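UL37 (PDB 4K70) serves as an inner tegument protein of a herpesvirus, represented here by its N-terminal half, and probably helps to control trafficking of viral particles. Local coordinates at residues 213-218 with 233-238; 378-383 with 399-404. All coordinates share one frame; numbering follows the deposited sequence.

Interaction 1: 213-218 with 233-238; sequences LFALTI and EQFAEA
Two successive helices, 208-223 and 229-240, form a helical hairpin whose seam is made by Ala215 and Leu216 on the first and Phe235 on the second. The two segments run in broadly opposite directions, and the CA atoms of Ala215 and Phe235 are only 5.7 Å apart. The small methyl of Ala215 allows this closeness: its CB lies 3.9 Å from Phe235 CB and comes to the ring at an edge, near the ring plane, 4.0 Å from Phe235 CD1.

Leu216 takes the other approach. Its CB does not point straight at the opposing helix, but its branched end swings nearer, and CD2 settles over one face of the Phe235 ring. A CH-pi contact follows: CD2 is 4.0 Å from the ring centroid and 28° off the ring normal. The touch is displaced from the middle of the face toward Phe235 CE1, which meets Leu216 CD2 at 3.6 Å. The branch point packs against the same ring atom, with Leu216 CG also 3.6 Å from Phe235 CE1. The ring reaches this place because Phe235 CG stands anti to the backbone N (chi1 173°), which projects the ring toward the neighbouring helix.

The hairpin belongs to an all-helical fold, within the region matched by the UL37 tegument protein family, and other parts of the fold cover this seam. Leu216 and Phe235 both touch Ala268 of helix 260-271 and Ala274 of the loop beyond it, while Ala215 also packs on Met201 of helix 191-201.

No hydrogen bond joins the two segments; the buried hydroxyl of Thr217, away from the contact, is satisfied within helix 208-223 by its bond to Phe214 O, which also accepts from Ile218 N.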
ATOM      1  N   LEU A 213      11.074   8.870 -25.377  1.00 24.56           N
ATOM      2  CA  LEU A 213      11.143   7.511 -24.837  1.00 22.46           C
ATOM      3  C   LEU A 213      10.340   7.422 -23.536  1.00 25.07           C
ATOM      4  O   LEU A 213       9.609   6.463 -23.320  1.00 25.57           O
ATOM      5  CB  LEU A 213      12.604   7.073 -24.632  1.00 23.78           C
ATOM      6  CG  LEU A 213      13.379   6.828 -25.932  1.00 22.76           C
ATOM      7  CD1 LEU A 213      14.913   6.616 -25.725  1.00 20.22           C
ATOM      8  CD2 LEU A 213      12.752   5.649 -26.687  1.00 21.27           C
ATOM      9  N   PHE A 214      10.461   8.443 -22.687  1.00 27.73           N
ATOM     10  CA  PHE A 214       9.658   8.519 -21.477  1.00 23.38           C
ATOM     11  C   PHE A 214       8.160   8.461 -21.786  1.00 26.25           C
ATOM     12  O   PHE A 214       7.418   7.765 -21.105  1.00 26.72           O
ATOM     13  CB  PHE A 214       9.991   9.770 -20.650  1.00 26.93           C
ATOM     14  CG  PHE A 214      11.081   9.550 -19.638  1.00 26.83           C
ATOM     15  CD1 PHE A 214      10.848   8.773 -18.510  1.00 25.98           C
ATOM     16  CD2 PHE A 214      12.338  10.111 -19.818  1.00 23.60           C
ATOM     17  CE1 PHE A 214      11.856   8.556 -17.578  1.00 24.30           C
ATOM     18  CE2 PHE A 214      13.347   9.912 -18.883  1.00 24.77           C
ATOM     19  CZ  PHE A 214      13.105   9.129 -17.763  1.00 26.55           C
ATOM     20  N   ALA A 215       7.727   9.183 -22.815  1.00 26.84           N
ATOM     21  CA  ALA A 215       6.320   9.156 -23.234  1.00 30.79           C
ATOM     22  C   ALA A 215       5.881   7.738 -23.560  1.00 28.32           C
ATOM     23  O   ALA A 215       4.775   7.328 -23.199  1.00 28.44           O
ATOM     24  CB  ALA A 215       6.091  10.065 -24.435  1.00 27.00           C
ATOM     25  N   LEU A 216       6.753   6.990 -24.233  1.00 24.85           N
ATOM     26  CA  LEU A 216       6.454   5.603 -24.557  1.00 27.78           C
ATOM     27  C   LEU A 216       6.341   4.745 -23.313  1.00 26.75           C
ATOM     28  O   LEU A 216       5.449   3.901 -23.227  1.00 27.86           O
ATOM     29  CB  LEU A 216       7.485   5.015 -25.518  1.00 25.84           C
ATOM     30  CG  LEU A 216       7.479   5.659 -26.905  1.00 28.23           C
ATOM     31  CD1 LEU A 216       8.446   4.931 -27.856  1.00 24.25           C
ATOM     32  CD2 LEU A 216       6.062   5.667 -27.455  1.00 28.01           C
ATOM     33  N   THR A 217       7.228   4.944 -22.342  1.00 27.55           N
ATOM     34  CA  THR A 217       7.091   4.194 -21.090  1.00 28.79           C
ATOM     35  C   THR A 217       5.733   4.476 -20.426  1.00 26.90           C
ATOM     36  O   THR A 217       5.115   3.583 -19.840  1.00 25.96           O
ATOM     37  CB  THR A 217       8.242   4.454 -20.080  1.00 27.58           C
ATOM     38  OG1 THR A 217       8.125   5.776 -19.526  1.00 24.52           O
ATOM     39  CG2 THR A 217       9.625   4.263 -20.736  1.00 20.94           C
ATOM     40  N   ILE A 218       5.271   5.717 -20.532  1.00 25.36           N
ATOM     41  CA  ILE A 218       4.000   6.100 -19.920  1.00 26.17           C
ATOM     42  C   ILE A 218       2.837   5.447 -20.675  1.00 29.05           C
ATOM     43  O   ILE A 218       1.907   4.901 -20.070  1.00 27.68           O
ATOM     44  CB  ILE A 218       3.820   7.625 -19.902  1.00 23.20           C
ATOM     45  CG1 ILE A 218       4.835   8.266 -18.950  1.00 27.07           C
ATOM     46  CG2 ILE A 218       2.391   7.997 -19.471  1.00 25.03           C
ATOM     47  CD1 ILE A 218       5.016   9.765 -19.160  1.00 25.41           C
ATOM     48  N   GLU A 233       0.008  14.095 -28.217  1.00 36.34           N
ATOM     49  CA  GLU A 233       0.624  15.329 -28.707  1.00 36.70           C
ATOM     50  C   GLU A 233       2.042  15.497 -28.188  1.00 35.74           C
ATOM     51  O   GLU A 233       2.918  16.030 -28.871  1.00 36.32           O
ATOM     52  CB  GLU A 233      -0.170  16.555 -28.252  1.00 40.32           C
ATOM     53  CG  GLU A 233      -1.611  16.589 -28.697  1.00 49.18           C
ATOM     54  CD  GLU A 233      -2.363  17.726 -28.036  1.00 58.37           C
ATOM     55  OE1 GLU A 233      -3.615  17.699 -28.027  1.00 63.95           O
ATOM     56  OE2 GLU A 233      -1.691  18.644 -27.517  1.00 59.56           O
ATOM     57  N   GLN A 234       2.267  15.080 -26.957  1.00 33.33           N
ATOM     58  CA  GLN A 234       3.569  15.306 -26.358  1.00 34.32           C
ATOM     59  C   GLN A 234       4.606  14.338 -26.905  1.00 30.19           C
ATOM     60  O   GLN A 234       5.757  14.709 -27.090  1.00 35.82           O
ATOM     61  CB  GLN A 234       3.493  15.238 -24.839  1.00 33.09           C
ATOM     62  CG  GLN A 234       3.104  16.553 -24.203  1.00 39.29           C
ATOM     63  CD  GLN A 234       2.876  16.418 -22.717  1.00 40.16           C
ATOM     64  OE1 GLN A 234       3.509  17.099 -21.917  1.00 44.63           O
ATOM     65  NE2 GLN A 234       1.962  15.532 -22.337  1.00 42.89           N
ATOM     66  N   PHE A 235       4.205  13.102 -27.175  1.00 32.33           N
ATOM     67  CA  PHE A 235       5.126  12.200 -27.851  1.00 31.59           C
ATOM     68  C   PHE A 235       5.474  12.693 -29.256  1.00 33.88           C
ATOM     69  O   PHE A 235       6.642  12.698 -29.650  1.00 34.58           O
ATOM     70  CB  PHE A 235       4.591  10.780 -27.936  1.00 27.93           C
ATOM     71  CG  PHE A 235       5.448   9.885 -28.785  1.00 28.04           C
ATOM     72  CD1 PHE A 235       6.631   9.370 -28.288  1.00 26.85           C
ATOM     73  CD2 PHE A 235       5.086   9.588 -30.092  1.00 31.95           C
ATOM     74  CE1 PHE A 235       7.436   8.558 -29.077  1.00 29.97           C
ATOM     75  CE2 PHE A 235       5.884   8.782 -30.881  1.00 31.30           C
ATOM     76  CZ  PHE A 235       7.059   8.263 -30.372  1.00 31.51           C
ATOM     77  N   ALA A 236       4.455  13.098 -30.010  1.00 36.18           N
ATOM     78  CA  ALA A 236       4.643  13.538 -31.390  1.00 36.26           C
ATOM     79  C   ALA A 236       5.609  14.717 -31.504  1.00 35.12           C
ATOM     80  O   ALA A 236       6.483  14.732 -32.366  1.00 39.82           O
ATOM     81  CB  ALA A 236       3.300  13.874 -32.027  1.00 40.08           C
ATOM     82  N   GLU A 237       5.463  15.691 -30.616  1.00 34.76           N
ATOM     83  CA  GLU A 237       6.314  16.868 -30.627  1.00 34.73           C
ATOM     84  C   GLU A 237       7.766  16.472 -30.372  1.00 38.19           C
ATOM     85  O   GLU A 237       8.696  16.994 -31.001  1.00 36.23           O
ATOM     86  CB  GLU A 237       5.842  17.860 -29.557  1.00 39.81           C
ATOM     87  CG  GLU A 237       6.835  18.973 -29.256  1.00 43.44           C
ATOM     88  CD  GLU A 237       6.353  19.897 -28.148  1.00 53.49           C
ATOM     89  OE1 GLU A 237       5.145  20.209 -28.118  1.00 56.61           O
ATOM     90  OE2 GLU A 237       7.182  20.310 -27.305  1.00 56.31           O
ATOM     91  N   ALA A 238       7.962  15.543 -29.446  1.00 35.21           N
ATOM     92  CA  ALA A 238       9.315  15.136 -29.088  1.00 33.12           C
ATOM     93  C   ALA A 238       9.892  14.270 -30.194  1.00 31.77           C
ATOM     94  O   ALA A 238      11.060  14.419 -30.561  1.00 32.57           O
ATOM     95  CB  ALA A 238       9.327  14.406 -27.757  1.00 31.09           C
TER

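Interaction 2: 378-383 with 399-404; sequences GGVVHR and TDVADT. With NA (sodium ion), chain F; CA (calcium ion), chain D.
Segments 378-383 and 399-404 run in broadly opposite directions, with their closest CA atoms, those of Val380 and Val401, 7.6 Å apart, and side chains alone bridge the gap. The two valines meet through one methyl each, Val380 CG1 to Val401 CG1 at 3.7 Å, the two side chains lying antiparallel alongside one another.

Arg383 reaches across beside them. Its chain bends at chi3 (-91°), which turns the guanidinium toward the other segment. Val401 CG1 lies over one face of that group, near its border rather than over its middle, and Val401 CG2 is 3.8 Å from Arg383 NH1. At the edge, in the guanidinium plane, sits Thr404 OG1: Arg383 NH2 donates to it at 3.3 Å, a long and weak bond but a straight one, with an N-H...O angle of 173°.

These residues belong to a pair of consecutive helices of the all-helical N-terminal half, 366-385 and 392-402, Thr404 lying close to the C-terminal end of the second. There Thr404 OG1 donates a hydrogen bond to Val401 O at 2.7 Å, in the carbonyl plane on a lone pair (C=O...donor angle 142°). Val401 O also accepts from Thr404 N. The hydroxyl is thus donor to the helix carbonyl and acceptor, weakly, from the arginine.

The other segment carries metals near the C-terminal end of its helix. His382 O binds a sodium ion at 2.5 Å, and Arg383, whose guanidinium makes the contact, holds a calcium ion through its carbonyl O at 2.4 Å. Asp386 OD1 is a ligand of both ions, and Asp387 OD2 and a water also bind the calcium. His382 NE2, meanwhile, is hydrogen-bonded to Phe345 O.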
ATOM      1  N   GLY A 378      15.350  -2.247  -8.167  1.00 19.54           N
ATOM      2  CA  GLY A 378      14.258  -1.504  -8.762  1.00 20.84           C
ATOM      3  C   GLY A 378      13.017  -2.356  -8.984  1.00 21.37           C
ATOM      4  O   GLY A 378      11.889  -1.911  -8.732  1.00 21.45           O
ATOM      5  N   GLY A 379      13.215  -3.577  -9.476  1.00 21.95           N
ATOM      6  CA  GLY A 379      12.100  -4.468  -9.740  1.00 23.19           C
ATOM      7  C   GLY A 379      11.394  -4.810  -8.446  1.00 23.59           C
ATOM      8  O   GLY A 379      10.169  -4.943  -8.389  1.00 21.85           O
ATOM      9  N   VAL A 380      12.180  -4.958  -7.391  1.00 22.34           N
ATOM     10  CA  VAL A 380      11.615  -5.273  -6.090  1.00 22.75           C
ATOM     11  C   VAL A 380      10.864  -4.057  -5.536  1.00 23.23           C
ATOM     12  O   VAL A 380       9.729  -4.174  -5.074  1.00 21.47           O
ATOM     13  CB  VAL A 380      12.696  -5.761  -5.121  1.00 21.42           C
ATOM     14  CG1 VAL A 380      12.110  -5.958  -3.717  1.00 22.45           C
ATOM     15  CG2 VAL A 380      13.326  -7.060  -5.649  1.00 21.31           C
ATOM     16  N   VAL A 381      11.480  -2.883  -5.616  1.00 20.95           N
ATOM     17  CA  VAL A 381      10.799  -1.647  -5.210  1.00 21.92           C
ATOM     18  C   VAL A 381       9.466  -1.463  -5.947  1.00 23.81           C
ATOM     19  O   VAL A 381       8.443  -1.175  -5.325  1.00 22.60           O
ATOM     20  CB  VAL A 381      11.691  -0.411  -5.457  1.00 18.39           C
ATOM     21  CG1 VAL A 381      10.886   0.884  -5.341  1.00 24.74           C
ATOM     22  CG2 VAL A 381      12.869  -0.420  -4.498  1.00 20.16           C
ATOM     23  N   HIS A 382       9.480  -1.632  -7.270  1.00 22.94           N
ATOM     24  CA  HIS A 382       8.258  -1.446  -8.071  1.00 24.16           C
ATOM     25  C   HIS A 382       7.145  -2.393  -7.656  1.00 26.35           C
ATOM     26  O   HIS A 382       5.964  -2.014  -7.610  1.00 25.70           O
ATOM     27  CB  HIS A 382       8.548  -1.588  -9.568  1.00 24.69           C
ATOM     28  CG  HIS A 382       9.135  -0.357 -10.180  1.00 25.97           C
ATOM     29  ND1 HIS A 382       8.439   0.829 -10.275  1.00 24.50           N
ATOM     30  CD2 HIS A 382      10.356  -0.119 -10.725  1.00 22.07           C
ATOM     31  CE1 HIS A 382       9.201   1.743 -10.850  1.00 27.61           C
ATOM     32  NE2 HIS A 382      10.365   1.190 -11.141  1.00 24.05           N
ATOM     33  N   ARG A 383       7.527  -3.631  -7.361  1.00 24.89           N
ATOM     34  CA  ARG A 383       6.603  -4.630  -6.846  1.00 25.33           C
ATOM     35  C   ARG A 383       5.953  -4.223  -5.524  1.00 23.29           C
ATOM     36  O   ARG A 383       4.765  -4.434  -5.327  1.00 23.07           O
ATOM     37  CB  ARG A 383       7.331  -5.950  -6.629  1.00 22.28           C
ATOM     38  CG  ARG A 383       7.591  -6.719  -7.884  1.00 30.17           C
ATOM     39  CD  ARG A 383       7.657  -8.187  -7.545  1.00 33.94           C
ATOM     40  NE  ARG A 383       8.989  -8.671  -7.217  1.00 34.90           N
ATOM     41  CZ  ARG A 383       9.225  -9.650  -6.342  1.00 35.19           C
ATOM     42  NH1 ARG A 383       8.215 -10.216  -5.683  1.00 29.20           N
ATOM     43  NH2 ARG A 383      10.466 -10.059  -6.112  1.00 24.80           N
ATOM     44  N   THR A 399       6.722  -9.006   3.573  1.00 23.14           N
ATOM     45  CA  THR A 399       7.243 -10.315   3.958  1.00 22.15           C
ATOM     46  C   THR A 399       7.209 -11.300   2.784  1.00 27.57           C
ATOM     47  O   THR A 399       8.185 -12.004   2.518  1.00 28.48           O
ATOM     48  CB  THR A 399       6.453 -10.851   5.171  1.00 27.35           C
ATOM     49  OG1 THR A 399       6.670  -9.970   6.279  1.00 29.95           O
ATOM     50  CG2 THR A 399       6.891 -12.256   5.569  1.00 26.05           C
ATOM     51  N   ASP A 400       6.085 -11.328   2.073  1.00 24.45           N
ATOM     52  CA  ASP A 400       5.948 -12.147   0.873  1.00 27.62           C
ATOM     53  C   ASP A 400       7.041 -11.866  -0.158  1.00 25.70           C
ATOM     54  O   ASP A 400       7.647 -12.784  -0.687  1.00 24.87           O
ATOM     55  CB  ASP A 400       4.584 -11.918   0.226  1.00 24.78           C
ATOM     56  CG  ASP A 400       3.490 -12.799   0.829  1.00 36.35           C
ATOM     57  OD1 ASP A 400       3.805 -13.609   1.730  1.00 38.70           O
ATOM     58  OD2 ASP A 400       2.321 -12.695   0.378  1.00 36.39           O
ATOM     59  N   VAL A 401       7.271 -10.592  -0.449  1.00 25.15           N
ATOM     60  CA  VAL A 401       8.311 -10.201  -1.382  1.00 22.75           C
ATOM     61  C   VAL A 401       9.702 -10.555  -0.839  1.00 25.21           C
ATOM     62  O   VAL A 401      10.529 -11.108  -1.561  1.00 23.75           O
ATOM     63  CB  VAL A 401       8.226  -8.692  -1.710  1.00 23.40           C
ATOM     64  CG1 VAL A 401       9.504  -8.214  -2.383  1.00 23.28           C
ATOM     65  CG2 VAL A 401       6.992  -8.389  -2.584  1.00 23.74           C
ATOM     66  N   ALA A 402       9.938 -10.254   0.438  1.00 25.30           N
ATOM     67  CA  ALA A 402      11.232 -10.508   1.079  1.00 25.60           C
ATOM     68  C   ALA A 402      11.634 -11.983   1.040  1.00 28.95           C
ATOM     69  O   ALA A 402      12.817 -12.311   0.888  1.00 24.43           O
ATOM     70  CB  ALA A 402      11.211 -10.014   2.509  1.00 25.71           C
ATOM     71  N   ASP A 403      10.645 -12.861   1.182  1.00 28.44           N
ATOM     72  CA  ASP A 403      10.865 -14.308   1.126  1.00 35.01           C
ATOM     73  C   ASP A 403      11.337 -14.808  -0.239  1.00 29.74           C
ATOM     74  O   ASP A 403      11.835 -15.924  -0.334  1.00 34.73           O
ATOM     75  CB  ASP A 403       9.589 -15.081   1.501  1.00 35.80           C
ATOM     76  CG  ASP A 403       9.249 -14.983   2.983  1.00 42.11           C
ATOM     77  OD1 ASP A 403      10.165 -14.707   3.781  1.00 45.71           O
ATOM     78  OD2 ASP A 403       8.062 -15.193   3.349  1.00 42.89           O
ATOM     79  N   THR A 404      11.151 -14.021  -1.297  1.00 27.13           N
ATOM     80  CA  THR A 404      11.538 -14.484  -2.636  1.00 27.92           C
ATOM     81  C   THR A 404      12.956 -14.061  -2.999  1.00 29.16           C
ATOM     82  O   THR A 404      13.500 -14.511  -3.999  1.00 23.27           O
ATOM     83  CB  THR A 404      10.610 -13.951  -3.746  1.00 27.22           C
ATOM     84  OG1 THR A 404      10.767 -12.526  -3.868  1.00 25.46           O
ATOM     85  CG2 THR A 404       9.136 -14.288  -3.449  1.00 26.76           C
TER
HETATM   86 NA    NA F1004       3.526  -2.298  -8.012  1.00 38.68          NA
HETATM   87 CA    CA D1002       2.646  -5.529  -5.111  1.00 22.70          CA
HETATM   88  O   HOH W   1       3.634  -7.413  -3.970  1.00 26.55           O

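Overall arrangement
Interactions 1 and 2 come in series along the chain, the first closing before the second opens, and each joins two consecutive helices. Their centres are 29 Å apart and their nearest atoms about 10 Å apart, so they do not touch. Interaction 2 sits about 13 Å from the centre of the chain, whereas interaction 1 lies about 29 Å out from it. Interaction 1 is fully buried and apolar across its interface, away from the annotated sites. Interaction 2 is partly buried, adds a weak polar bond, and supplies ligands to two metals, a calcium and a sodium 4.4 Å apart.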